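Long-range contacts in Isomerase/lactonizing enzyme (Agrobacterium fabrum str. C58, PDB 2NQL), which belongs to the enolase superfamily, in the mandelate racemase and muconate lactonizing enzyme group, and carries a sodium ion in its barrel domain: residues A[155-160]-A[181-186]; A[163-168]-A[195-200]; A[208-213]-A[235-240]; A[254-259]-A[280-285]; A[309-314]-A[336-341]. One frame throughout, in Å; residues are numbered along the deposited sequence.

Interaction 1 (A[155-160]-A[181-186])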
# COMPACT_ATOMS: atom_id res chain seq x y z
N ALA A 155 -20.27 22.85 3.53
CA ALA A 155 -19.07 22.74 2.71
C ALA A 155 -18.10 23.84 3.11
O ALA A 155 -18.52 24.97 3.35
CB ALA A 155 -19.46 22.86 1.24
N TYR A 156 -16.82 23.50 3.23
CA TYR A 156 -15.80 24.52 3.48
C TYR A 156 -14.92 24.75 2.27
O TYR A 156 -14.62 23.81 1.52
CB TYR A 156 -14.96 24.23 4.73
CG TYR A 156 -13.91 23.15 4.63
CD1 TYR A 156 -12.61 23.44 4.16
CD2 TYR A 156 -14.20 21.83 5.00
CE1 TYR A 156 -11.64 22.46 4.09
CE2 TYR A 156 -13.20 20.83 4.94
CZ TYR A 156 -11.95 21.15 4.48
OH TYR A 156 -10.96 20.19 4.40
N VAL A 157 -14.51 26.00 2.10
CA VAL A 157 -13.69 26.42 0.98
C VAL A 157 -12.25 25.96 1.15
O VAL A 157 -11.59 26.20 2.17
CB VAL A 157 -13.73 27.96 0.76
CG1 VAL A 157 -12.89 28.37 -0.43
CG2 VAL A 157 -15.15 28.40 0.53
N SER A 158 -11.75 25.31 0.11
CA SER A 158 -10.38 24.88 0.11
C SER A 158 -9.77 25.38 -1.19
O SER A 158 -10.41 25.35 -2.26
CB SER A 158 -10.37 23.35 0.15
OG SER A 158 -9.08 22.86 0.40
N GLY A 159 -8.55 25.87 -1.11
CA GLY A 159 -7.83 26.28 -2.31
C GLY A 159 -7.95 27.79 -2.40
O GLY A 159 -9.04 28.32 -2.63
N LEU A 160 -6.83 28.47 -2.19
CA LEU A 160 -6.76 29.91 -2.44
C LEU A 160 -5.65 30.15 -3.45
O LEU A 160 -4.54 30.54 -3.07
CB LEU A 160 -6.53 30.68 -1.12
CG LEU A 160 -7.60 30.57 -0.02
CD1 LEU A 160 -7.09 31.19 1.28
CD2 LEU A 160 -8.95 31.19 -0.43
N ASN A 181 -18.69 29.97 5.34
CA ASN A 181 -18.27 30.42 6.66
C ASN A 181 -17.05 29.66 7.17
O ASN A 181 -16.54 29.95 8.26
CB ASN A 181 -19.43 30.26 7.64
CG ASN A 181 -20.61 31.16 7.31
OD1 ASN A 181 -21.74 30.69 7.15
ND2 ASN A 181 -20.35 32.46 7.20
N ALA A 182 -16.59 28.69 6.38
CA ALA A 182 -15.50 27.83 6.79
C ALA A 182 -14.49 27.69 5.65
O ALA A 182 -14.86 27.63 4.47
CB ALA A 182 -16.04 26.48 7.27
N PHE A 183 -13.20 27.73 6.02
CA PHE A 183 -12.09 27.94 5.09
C PHE A 183 -10.89 27.14 5.55
O PHE A 183 -10.72 26.90 6.76
CB PHE A 183 -11.67 29.43 5.06
CG PHE A 183 -12.78 30.37 4.70
CD1 PHE A 183 -13.02 30.70 3.36
CD2 PHE A 183 -13.63 30.87 5.70
CE1 PHE A 183 -14.08 31.56 3.01
CE2 PHE A 183 -14.71 31.71 5.36
CZ PHE A 183 -14.93 32.06 4.03
N LYS A 184 -10.05 26.74 4.60
CA LYS A 184 -8.79 26.09 4.95
C LYS A 184 -7.70 26.62 4.05
O LYS A 184 -7.92 26.81 2.84
CB LYS A 184 -8.92 24.55 4.86
CG LYS A 184 -7.65 23.79 5.26
CD LYS A 184 -7.85 22.27 5.23
CE LYS A 184 -7.76 21.71 3.82
NZ LYS A 184 -8.11 20.27 3.85
N PHE A 185 -6.51 26.85 4.62
CA PHE A 185 -5.36 27.28 3.83
C PHE A 185 -4.22 26.28 3.96
O PHE A 185 -4.13 25.57 4.97
CB PHE A 185 -4.92 28.70 4.21
CG PHE A 185 -4.18 28.79 5.51
CD1 PHE A 185 -2.78 28.72 5.55
CD2 PHE A 185 -4.89 28.92 6.71
CE1 PHE A 185 -2.10 28.79 6.78
CE2 PHE A 185 -4.20 28.97 7.95
CZ PHE A 185 -2.81 28.91 7.97
N ALA A 186 -3.34 26.26 2.96
CA ALA A 186 -2.20 25.33 2.98
C ALA A 186 -0.94 26.09 3.36
O ALA A 186 -0.61 27.11 2.75
CB ALA A 186 -2.04 24.63 1.62
O HOH W 1 -18.90 27.17 4.90
O HOH W 2 -6.79 26.33 0.66
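Strands 152-158 and 182-186 are the two parallel strands of a beta-alpha-beta unit in the barrel domain of this enolase-superfamily protein, and Y156, V157, A182, F183 and K184 make most of their contact. V157 is gripped through both of its backbone polar atoms: V157 N donates to A182 O at 2.9 Å, and V157 O accepts from K184 N, the donor lying almost on the extension of the carbonyl bond. The side chains of V157 and F183 run side by side on the outer, helix-covered face, with V157 CB 3.8 Å from F183 CD1, where a branched aliphatic and an aromatic group suit the apolar layer. Y156 and K184 point into the barrel. The first torsion of Y156, 76°, sets CG between the backbone N and the carbonyl carbon, and K184 CB lies 3.5 Å from Y156 CE1. The lysine starts out extended and bends at chi3 (80°), which brings K184 CE to the ring edge in plane and lets K184 NZ donate to Y156 OH at 2.9 Å. K184 NZ also forms a salt bridge with E240, beside the sodium site, while S158 OG bonds to E341. At the other end of the contact, one water joins A155 O (2.7 Å) to N181 N (2.8 Å). Helices 165-177 and 194-205 cover the V157 and F183 side, strand 210-214 continues the sheet next to 182-186, and strand 340-342 flanks 152-158.

Interaction 2 (A[163-168]-A[195-200])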
# COMPACT_ATOMS: atom_id res chain seq x y z
N ARG A 163 -1.28 34.49 -5.84
CA ARG A 163 0.17 34.62 -5.67
C ARG A 163 0.55 35.37 -4.38
O ARG A 163 1.57 35.08 -3.77
CB ARG A 163 0.77 35.30 -6.91
CG ARG A 163 2.27 35.14 -7.07
CD ARG A 163 2.77 35.84 -8.35
NE ARG A 163 2.63 37.31 -8.32
CZ ARG A 163 1.73 38.01 -9.03
NH1 ARG A 163 0.88 37.38 -9.83
NH2 ARG A 163 1.68 39.34 -8.94
N THR A 164 -0.27 36.33 -3.96
CA THR A 164 0.11 37.16 -2.83
C THR A 164 -0.79 36.87 -1.63
O THR A 164 -1.94 36.44 -1.79
CB THR A 164 0.07 38.68 -3.14
OG1 THR A 164 -1.30 39.11 -3.26
CG2 THR A 164 0.84 39.01 -4.44
N LEU A 165 -0.26 37.12 -0.44
CA LEU A 165 -1.07 37.02 0.79
C LEU A 165 -2.34 37.88 0.70
O LEU A 165 -3.44 37.41 1.05
CB LEU A 165 -0.24 37.39 2.02
CG LEU A 165 -0.95 37.47 3.37
CD1 LEU A 165 -0.29 36.58 4.40
CD2 LEU A 165 -0.95 38.92 3.85
N LYS A 166 -2.18 39.12 0.22
CA LYS A 166 -3.33 40.01 0.08
C LYS A 166 -4.41 39.43 -0.82
O LYS A 166 -5.59 39.46 -0.45
CB LYS A 166 -2.91 41.40 -0.41
CG LYS A 166 -3.67 42.53 0.27
CD LYS A 166 -4.97 42.89 -0.43
CE LYS A 166 -4.73 43.80 -1.62
NZ LYS A 166 -5.93 43.90 -2.50
N ALA A 167 -4.03 38.90 -1.99
CA ALA A 167 -5.01 38.40 -2.97
C ALA A 167 -5.67 37.11 -2.49
O ALA A 167 -6.86 36.87 -2.77
CB ALA A 167 -4.39 38.24 -4.37
N ARG A 168 -4.92 36.31 -1.73
CA ARG A 168 -5.50 35.14 -1.07
C ARG A 168 -6.62 35.46 -0.10
O ARG A 168 -7.63 34.76 -0.06
CB ARG A 168 -4.45 34.24 -0.42
CG ARG A 168 -3.59 33.53 -1.48
CD ARG A 168 -2.76 32.41 -0.90
NE ARG A 168 -1.79 32.90 0.09
CZ ARG A 168 -0.61 33.47 -0.20
NH1 ARG A 168 -0.22 33.64 -1.46
NH2 ARG A 168 0.18 33.87 0.79
N ALA A 195 1.58 31.53 10.43
CA ALA A 195 1.12 32.53 11.39
C ALA A 195 0.68 33.82 10.72
O ALA A 195 -0.37 34.36 11.04
CB ALA A 195 2.17 32.79 12.47
N ALA A 196 1.47 34.31 9.77
CA ALA A 196 1.12 35.53 9.06
C ALA A 196 -0.11 35.31 8.17
O ALA A 196 -0.96 36.20 8.07
CB ALA A 196 2.29 36.03 8.25
N GLU A 197 -0.22 34.12 7.58
CA GLU A 197 -1.38 33.75 6.76
C GLU A 197 -2.69 33.71 7.55
O GLU A 197 -3.68 34.34 7.14
CB GLU A 197 -1.17 32.44 6.00
CG GLU A 197 -2.18 32.21 4.85
CD GLU A 197 -1.83 32.94 3.53
OE1 GLU A 197 -0.64 33.25 3.30
OE2 GLU A 197 -2.75 33.20 2.72
N ILE A 198 -2.69 33.00 8.69
CA ILE A 198 -3.89 32.89 9.52
C ILE A 198 -4.28 34.23 10.15
O ILE A 198 -5.46 34.54 10.24
CB ILE A 198 -3.83 31.74 10.58
CG1 ILE A 198 -5.24 31.40 11.11
CG2 ILE A 198 -2.84 32.06 11.72
CD1 ILE A 198 -5.37 30.07 11.89
N ALA A 199 -3.27 35.02 10.55
CA ALA A 199 -3.45 36.40 11.01
C ALA A 199 -4.21 37.26 9.98
O ALA A 199 -5.22 37.90 10.31
CB ALA A 199 -2.07 37.04 11.31
N ASN A 200 -3.74 37.23 8.74
CA ASN A 200 -4.42 37.93 7.66
C ASN A 200 -5.85 37.45 7.40
O ASN A 200 -6.77 38.26 7.33
CB ASN A 200 -3.61 37.89 6.37
CG ASN A 200 -4.21 38.76 5.29
OD1 ASN A 200 -4.28 39.99 5.43
ND2 ASN A 200 -4.67 38.15 4.21
O HOH W 3 -4.07 35.68 3.17
O HOH W 4 -6.23 39.94 2.13
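The R168 guanidinium and the E197 carboxylate meet edge to edge, their planes 32° apart, and tie together helices 165-177 and 194-205, successive outer helices of the barrel domain. One face of the guanidinium carries T164 O and L165 CA, both displaced toward its rim; at its edge, near the plane, lie R163 O and the carboxylate. The grip is side-on. R168 NH2 donates to E197 OE1 at 2.7 Å on the syn lone pair, nearly straight at 170°, whereas R168 NE reaches E197 OE2 at 2.8 Å on the syn side but well out of the carboxylate plane. The side chains cross at about a right angle, and bends in the arginine at chi3 and in the glutamate at chi2 (82°) turn their flat ends to meet. With R168 NH1 bonded to E162 O, the guanidinium is held against rotation, and a long arginine suits the span between two helices. L165 CD1 packs against E197 OE1 (3.5 Å), and L165 CD2 lies 3.6 Å from N200 CG as the two chains slide past each other in opposite directions. At the start of its helix, T164 is the N-cap, its OG1 accepting from A167 N. N200, with a polar amide suited to the watery seam, donates through ND2 to a water 2.7 Å away; that same water donates to L165 O and to E197 OE2, each at 2.8 Å.

Interaction 3 (A[208-213]-A[235-240]). With NA (sodium ion), chain G.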
# COMPACT_ATOMS: atom_id res chain seq x y z
N GLN A 208 -15.90 35.13 13.51
CA GLN A 208 -16.91 34.09 13.40
C GLN A 208 -16.56 33.00 12.37
O GLN A 208 -17.08 31.88 12.44
CB GLN A 208 -18.29 34.69 13.12
CG GLN A 208 -18.87 35.47 14.31
CD GLN A 208 -18.76 34.71 15.62
OE1 GLN A 208 -19.38 33.66 15.79
NE2 GLN A 208 -17.95 35.23 16.54
N ALA A 209 -15.66 33.33 11.44
CA ALA A 209 -15.23 32.38 10.36
C ALA A 209 -14.46 31.22 10.95
O ALA A 209 -13.71 31.40 11.92
CB ALA A 209 -14.36 33.10 9.36
N LYS A 210 -14.62 30.03 10.36
CA LYS A 210 -13.76 28.88 10.72
C LYS A 210 -12.58 28.85 9.76
O LYS A 210 -12.78 28.92 8.54
CB LYS A 210 -14.54 27.55 10.62
CG LYS A 210 -15.67 27.39 11.62
CD LYS A 210 -15.93 25.93 11.91
CE LYS A 210 -17.39 25.59 11.87
NZ LYS A 210 -18.08 26.05 13.09
N ILE A 211 -11.37 28.81 10.30
CA ILE A 211 -10.14 28.89 9.49
C ILE A 211 -9.20 27.78 9.94
O ILE A 211 -8.56 27.87 10.99
CB ILE A 211 -9.44 30.27 9.58
CG1 ILE A 211 -10.43 31.42 9.33
CG2 ILE A 211 -8.28 30.37 8.53
CD1 ILE A 211 -9.85 32.84 9.61
N ALA A 212 -9.10 26.74 9.12
CA ALA A 212 -8.20 25.62 9.39
C ALA A 212 -6.86 25.74 8.66
O ALA A 212 -6.76 26.41 7.61
CB ALA A 212 -8.89 24.31 9.01
N ALA A 213 -5.86 25.06 9.20
CA ALA A 213 -4.53 25.02 8.61
C ALA A 213 -4.17 23.62 8.18
O ALA A 213 -4.11 22.71 9.01
CB ALA A 213 -3.49 25.54 9.59
N ASP A 235 -7.09 31.52 16.59
CA ASP A 235 -8.21 30.58 16.68
C ASP A 235 -8.32 29.61 15.46
O ASP A 235 -9.30 29.68 14.70
CB ASP A 235 -9.53 31.33 16.92
CG ASP A 235 -10.68 30.40 17.29
OD1 ASP A 235 -10.46 29.44 18.06
OD2 ASP A 235 -11.82 30.63 16.80
N PRO A 236 -7.32 28.74 15.26
CA PRO A 236 -7.48 27.73 14.21
C PRO A 236 -8.58 26.71 14.49
O PRO A 236 -8.71 26.19 15.61
CB PRO A 236 -6.10 27.05 14.15
CG PRO A 236 -5.51 27.25 15.49
CD PRO A 236 -6.02 28.60 15.95
N TRP A 237 -9.39 26.46 13.46
CA TRP A 237 -10.46 25.48 13.51
C TRP A 237 -9.89 24.08 13.75
O TRP A 237 -10.31 23.39 14.69
CB TRP A 237 -11.22 25.56 12.18
CG TRP A 237 -12.29 24.56 11.87
CD1 TRP A 237 -12.99 23.77 12.74
CD2 TRP A 237 -12.81 24.29 10.58
NE1 TRP A 237 -13.91 23.01 12.06
CE2 TRP A 237 -13.82 23.31 10.72
CE3 TRP A 237 -12.51 24.78 9.29
CZ2 TRP A 237 -14.51 22.79 9.63
CZ3 TRP A 237 -13.21 24.27 8.20
CH2 TRP A 237 -14.22 23.29 8.38
N PHE A 238 -8.95 23.67 12.90
CA PHE A 238 -8.16 22.47 13.15
C PHE A 238 -6.78 22.60 12.51
O PHE A 238 -6.57 23.45 11.62
CB PHE A 238 -8.89 21.19 12.72
CG PHE A 238 -9.30 21.16 11.25
CD1 PHE A 238 -8.38 20.81 10.26
CD2 PHE A 238 -10.61 21.44 10.87
CE1 PHE A 238 -8.75 20.74 8.90
CE2 PHE A 238 -11.01 21.38 9.52
CZ PHE A 238 -10.06 21.04 8.53
N ALA A 239 -5.85 21.77 12.97
CA ALA A 239 -4.54 21.63 12.34
C ALA A 239 -4.52 20.26 11.68
O ALA A 239 -4.68 19.25 12.35
CB ALA A 239 -3.41 21.75 13.39
N GLU A 240 -4.38 20.25 10.36
CA GLU A 240 -4.48 19.01 9.59
C GLU A 240 -3.07 18.51 9.24
O GLU A 240 -2.20 19.31 8.90
CB GLU A 240 -5.34 19.24 8.34
CG GLU A 240 -5.10 18.25 7.22
CD GLU A 240 -5.90 18.59 5.97
OE1 GLU A 240 -6.87 19.36 6.05
OE2 GLU A 240 -5.60 18.02 4.89
NA NA G . -7.04 16.52 4.01
O HOH W 5 -11.39 28.95 13.16
O HOH W 6 -6.17 14.58 6.00
O HOH W 7 -9.22 17.44 3.78
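K210 lies across W237, its chain crossing the indole obliquely and laying CD over the five-membered ring, 3.5 Å from the centroid and 9° off the normal. This is a CH-pi contact of the aliphatic part: the chain then bends at chi3 and chi4, and NZ, 5.6 Å from that centroid, can add at most a weak cation-pi attraction. The opposite face of the indole is taken by F238, whose CE2 sits over its centre, while W237 NE1 lies at the edge of the F238 ring, in its plane. A212 completes the layer. Its methyl is centred over the F238 ring, CB 3.4 Å from the centroid, and also touches W237 CE3; the small methyl of alanine can lie close to the face of the ring. The first torsion of F238, 58°, places CG between the backbone N and the carbonyl carbon, and the ring then lies over A212 CB. Beneath the side chains, A213 N donates to F238 O and A213 O accepts from E240 N at 2.8 Å, both nearly straight, whereas W237 N approaches I211 O from above the carbonyl plane. E240 stays extended beyond CG, with CG anti to the backbone N (chi1 158°), which carries OE2 to the sodium ion at 2.3 Å. Its other oxygen, OE1, is held by K184 and Q287, and E266 and two waters also bind the sodium. Parallel strands joined by helix 221-231 thus form a beta-alpha-beta unit whose C-terminal strand end presents a metal ligand, as in the barrels of the enolase superfamily.

Interaction 4 (A[254-259]-A[280-285])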
# COMPACT_ATOMS: atom_id res chain seq x y z
N VAL A 254 2.15 15.27 18.97
CA VAL A 254 1.51 16.54 18.58
C VAL A 254 0.13 16.65 19.22
O VAL A 254 -0.19 17.68 19.83
CB VAL A 254 1.42 16.73 17.03
CG1 VAL A 254 0.54 17.93 16.68
CG2 VAL A 254 2.79 16.94 16.44
N SER A 255 -0.65 15.57 19.12
CA SER A 255 -2.06 15.57 19.48
C SER A 255 -2.30 15.68 20.99
O SER A 255 -3.37 16.10 21.42
CB SER A 255 -2.76 14.33 18.94
OG SER A 255 -2.44 13.18 19.70
N LYS A 256 -1.30 15.28 21.77
CA LYS A 256 -1.41 15.31 23.22
C LYS A 256 -0.80 16.56 23.84
O LYS A 256 -0.86 16.75 25.05
CB LYS A 256 -0.77 14.05 23.81
CG LYS A 256 -1.65 12.85 23.64
CD LYS A 256 -1.03 11.60 24.19
CE LYS A 256 -2.08 10.52 24.29
NZ LYS A 256 -1.47 9.20 24.58
N ASN A 257 -0.24 17.43 23.00
CA ASN A 257 0.48 18.61 23.48
C ASN A 257 -0.02 19.92 22.89
O ASN A 257 0.61 20.97 23.04
CB ASN A 257 1.99 18.45 23.24
CG ASN A 257 2.63 17.47 24.21
OD1 ASN A 257 2.94 16.33 23.86
ND2 ASN A 257 2.80 17.91 25.46
N THR A 258 -1.16 19.84 22.20
CA THR A 258 -1.93 21.02 21.84
C THR A 258 -3.42 20.75 22.01
O THR A 258 -3.86 19.60 21.92
CB THR A 258 -1.62 21.52 20.40
OG1 THR A 258 -2.36 22.72 20.14
CG2 THR A 258 -1.97 20.45 19.32
N ASP A 259 -4.17 21.80 22.31
CA ASP A 259 -5.62 21.74 22.43
C ASP A 259 -6.30 22.02 21.09
O ASP A 259 -7.49 21.76 20.94
CB ASP A 259 -6.13 22.75 23.47
CG ASP A 259 -5.69 22.42 24.89
OD1 ASP A 259 -6.09 21.35 25.41
OD2 ASP A 259 -4.95 23.23 25.48
N ARG A 280 -3.76 5.18 19.68
CA ARG A 280 -2.61 5.86 20.27
C ARG A 280 -2.72 7.39 20.40
O ARG A 280 -2.12 7.97 21.31
CB ARG A 280 -1.35 5.53 19.47
CG ARG A 280 -0.85 4.10 19.64
CD ARG A 280 0.37 3.84 18.76
NE ARG A 280 1.53 4.63 19.17
CZ ARG A 280 2.76 4.49 18.68
NH1 ARG A 280 3.01 3.57 17.75
NH2 ARG A 280 3.74 5.26 19.12
N CYS A 281 -3.44 8.05 19.49
CA CYS A 281 -3.43 9.53 19.37
C CYS A 281 -4.79 10.15 19.74
O CYS A 281 -5.79 9.43 19.80
CB CYS A 281 -3.03 9.99 17.96
SG CYS A 281 -1.69 9.07 17.17
N ARG A 282 -4.79 11.47 19.98
CA ARG A 282 -6.03 12.25 20.16
C ARG A 282 -6.49 12.93 18.87
O ARG A 282 -6.05 14.03 18.52
CB ARG A 282 -5.87 13.28 21.28
CG ARG A 282 -6.20 12.74 22.65
CD ARG A 282 -5.80 13.70 23.75
NE ARG A 282 -5.38 12.95 24.93
CZ ARG A 282 -4.63 13.45 25.91
NH1 ARG A 282 -4.21 14.71 25.88
NH2 ARG A 282 -4.30 12.67 26.94
N ILE A 283 -7.37 12.24 18.15
CA ILE A 283 -7.78 12.66 16.81
C ILE A 283 -9.16 13.29 16.96
O ILE A 283 -10.12 12.63 17.37
CB ILE A 283 -7.79 11.45 15.80
CG1 ILE A 283 -6.40 10.79 15.65
CG2 ILE A 283 -8.36 11.88 14.43
CD1 ILE A 283 -5.21 11.74 15.41
N ALA A 284 -9.25 14.56 16.59
CA ALA A 284 -10.51 15.28 16.71
C ALA A 284 -11.39 15.05 15.48
O ALA A 284 -12.61 14.96 15.59
CB ALA A 284 -10.24 16.73 16.88
N ILE A 285 -10.75 14.95 14.31
CA ILE A 285 -11.47 14.91 13.03
C ILE A 285 -10.78 13.88 12.14
O ILE A 285 -9.56 13.87 12.03
CB ILE A 285 -11.42 16.29 12.32
CG1 ILE A 285 -12.21 17.34 13.12
CG2 ILE A 285 -11.99 16.22 10.88
CD1 ILE A 285 -11.63 18.72 12.98
O HOH W 8 -4.49 17.37 23.71
O HOH W 9 -3.93 7.73 23.94
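K256 lays its chain across R282 at about a right angle, rising from the surface turn that follows helix 248-255. Its CB is 4.1 Å from R282 NH1. Next, K256 CG sits over the centre of the guanidinium face, 3.8 Å from R282 CZ, so that a methylene rather than a charge meets the flat cation. Beyond CG the chain is extended, with chi2 at 179°, and CE passes 4.1 Å from R282 NH2. The tip, NZ, ends 5.1 Å from R282 NH2, and these like charges stay apart; it forms a salt bridge with E252, and a water carries it on to R280 O. Long, flexible lysine and arginine chains suit this exposed site because their aliphatic parts can pack while the charged ends reach water and, for K256, the carboxylate of E252. Below them S255, which is buried, supplies the direct hydrogen bond: R282 N donates to S255 OG at 2.9 Å with an angle of 162°. The serine oxygen is turned between its backbone N and carbonyl carbon (chi1 75°), facing the backbone of R282, and also bonds to E252 O. A second water donates to both S255 O and T258 O, and accepts a weak bond from R282 NH1. R280 bonds to E252 and, across the dimer interface, to E279 of the second subunit. The arrangement joins the C-terminal end of one barrel helix to the loop that leads from helix 271-278 into strand 285-286, on the outside of the beta/alpha barrel.

Interaction 5 (A[309-314]-A[336-341])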
# COMPACT_ATOMS: atom_id res chain seq x y z
N GLY A 309 -16.64 9.23 19.13
CA GLY A 309 -17.02 10.63 19.08
C GLY A 309 -16.07 11.50 18.30
O GLY A 309 -15.80 12.63 18.68
N ILE A 310 -15.54 10.96 17.20
CA ILE A 310 -14.63 11.70 16.32
C ILE A 310 -15.48 12.30 15.20
O ILE A 310 -16.28 11.58 14.59
CB ILE A 310 -13.52 10.73 15.75
CG1 ILE A 310 -12.68 10.17 16.92
CG2 ILE A 310 -12.62 11.48 14.73
CD1 ILE A 310 -11.72 9.04 16.58
N ASP A 311 -15.33 13.60 14.94
CA ASP A 311 -16.01 14.27 13.81
C ASP A 311 -15.49 13.77 12.45
O ASP A 311 -14.34 13.39 12.33
CB ASP A 311 -15.83 15.79 13.90
CG ASP A 311 -16.59 16.40 15.08
OD1 ASP A 311 -17.48 15.73 15.62
OD2 ASP A 311 -16.29 17.54 15.45
N VAL A 312 -16.36 13.77 11.45
CA VAL A 312 -15.99 13.36 10.10
C VAL A 312 -16.16 14.56 9.16
O VAL A 312 -17.26 15.11 9.02
CB VAL A 312 -16.84 12.17 9.62
CG1 VAL A 312 -16.47 11.78 8.19
CG2 VAL A 312 -16.70 10.97 10.59
N ILE A 313 -15.05 14.98 8.55
CA ILE A 313 -15.05 16.08 7.57
C ILE A 313 -14.24 15.62 6.34
O ILE A 313 -13.01 15.80 6.31
CB ILE A 313 -14.49 17.40 8.17
CG1 ILE A 313 -15.23 17.76 9.48
CG2 ILE A 313 -14.60 18.55 7.17
CD1 ILE A 313 -14.66 18.94 10.20
N PRO A 314 -14.90 14.94 5.39
CA PRO A 314 -14.22 14.33 4.25
C PRO A 314 -13.46 15.30 3.36
O PRO A 314 -13.80 16.49 3.23
CB PRO A 314 -15.34 13.64 3.49
CG PRO A 314 -16.38 13.36 4.53
CD PRO A 314 -16.34 14.63 5.35
N MET A 336 -21.60 11.43 12.61
CA MET A 336 -20.51 12.31 12.98
C MET A 336 -20.11 13.34 11.91
O MET A 336 -19.17 14.11 12.13
CB MET A 336 -19.29 11.47 13.38
CG MET A 336 -19.53 10.48 14.50
SD MET A 336 -20.19 11.29 16.00
CE MET A 336 -18.93 12.50 16.41
N LEU A 337 -20.79 13.35 10.77
CA LEU A 337 -20.52 14.34 9.72
C LEU A 337 -20.74 15.79 10.18
O LEU A 337 -21.84 16.16 10.61
CB LEU A 337 -21.35 14.08 8.46
CG LEU A 337 -20.92 14.97 7.28
CD1 LEU A 337 -19.72 14.36 6.60
CD2 LEU A 337 -22.05 15.09 6.30
N LYS A 338 -19.69 16.60 10.07
CA LYS A 338 -19.80 18.03 10.32
C LYS A 338 -19.89 18.87 9.04
O LYS A 338 -20.43 19.97 9.05
CB LYS A 338 -18.69 18.51 11.23
CG LYS A 338 -18.74 17.87 12.63
CD LYS A 338 -19.97 18.35 13.41
CE LYS A 338 -20.01 17.81 14.82
NZ LYS A 338 -20.46 16.37 14.86
N GLY A 339 -19.37 18.32 7.95
CA GLY A 339 -19.37 18.97 6.64
C GLY A 339 -18.29 18.33 5.79
O GLY A 339 -17.84 17.21 6.08
N HIS A 340 -17.85 19.03 4.75
CA HIS A 340 -17.12 18.38 3.63
C HIS A 340 -16.26 19.41 2.90
O HIS A 340 -16.67 20.56 2.68
CB HIS A 340 -18.15 17.72 2.71
CG HIS A 340 -17.61 16.64 1.81
ND1 HIS A 340 -16.67 16.89 0.82
CD2 HIS A 340 -17.92 15.32 1.71
CE1 HIS A 340 -16.43 15.76 0.16
NE2 HIS A 340 -17.17 14.80 0.69
N GLU A 341 -15.04 19.01 2.56
CA GLU A 341 -14.19 19.86 1.73
C GLU A 341 -14.83 20.17 0.37
O GLU A 341 -15.47 19.30 -0.24
CB GLU A 341 -12.81 19.23 1.56
CG GLU A 341 -11.77 20.17 0.96
CD GLU A 341 -10.36 19.60 1.02
OE1 GLU A 341 -10.21 18.42 1.32
OE2 GLU A 341 -9.40 20.34 0.77
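V312 O is gripped by K338 N, which donates at 3.0 Å, and is also approached by L337 CA in a CA-H...O contact. V312 N completes the bridge by donating to M336 O at 2.9 Å, from above the carbonyl plane. Farther along, P314 O accepts from E341 N in a nearly straight bond. On the exposed side K338 bends at chi2 and chi4 (-77°), curling its chain over D311 so that NZ meets OD1 at 3.1 Å from above the carboxylate plane, a salt bridge suited to a site near solvent. M336, flexible and unbranched, folds back at chi2 and chi3 until CE lies 3.6 Å from G309 C. That glycine has positive phi and closes helix 295-308 in a Schellman motif. At the buried end P314 sets CB over one face of the H340 ring, 3.8 Å from its centroid, while its CD packs on L337 CD1. The imidazole is fixed by ND1 donating to E341 O and by NE2 bonding to S327. E341 reaches S158 with its carboxylate. Strand 311-312 is thus bridged to the residues leading into strand 340-342, and P314 with E341 continues the contact toward the sodium site of the enolase-superfamily barrel.

Interactions 1, 3 and 5 lie along the barrel wall, and each pairs consecutive strand regions through backbone hydrogen bonds; interactions 2 and 4 lie farther out, among helices and loops. Strand 182-186 of interaction 1 lies next to strand 210-214 of interaction 3, and K184 of the first meets E240 of the second in a salt bridge beside the sodium ion. Interaction 5 joins interaction 1 through Y156 with H340 and S158 with E341. Interaction 4 reaches interaction 5 where D311 N approaches A284 O. Outside, charge pairing and water dominate interaction 2, while interaction 4 relies on a serine hydroxyl and an aliphatic chain laid across a guanidinium; inside, aromatic and apolar packing surrounds the groups near the sodium ion, and interaction 5's salt bridge lies toward the surface.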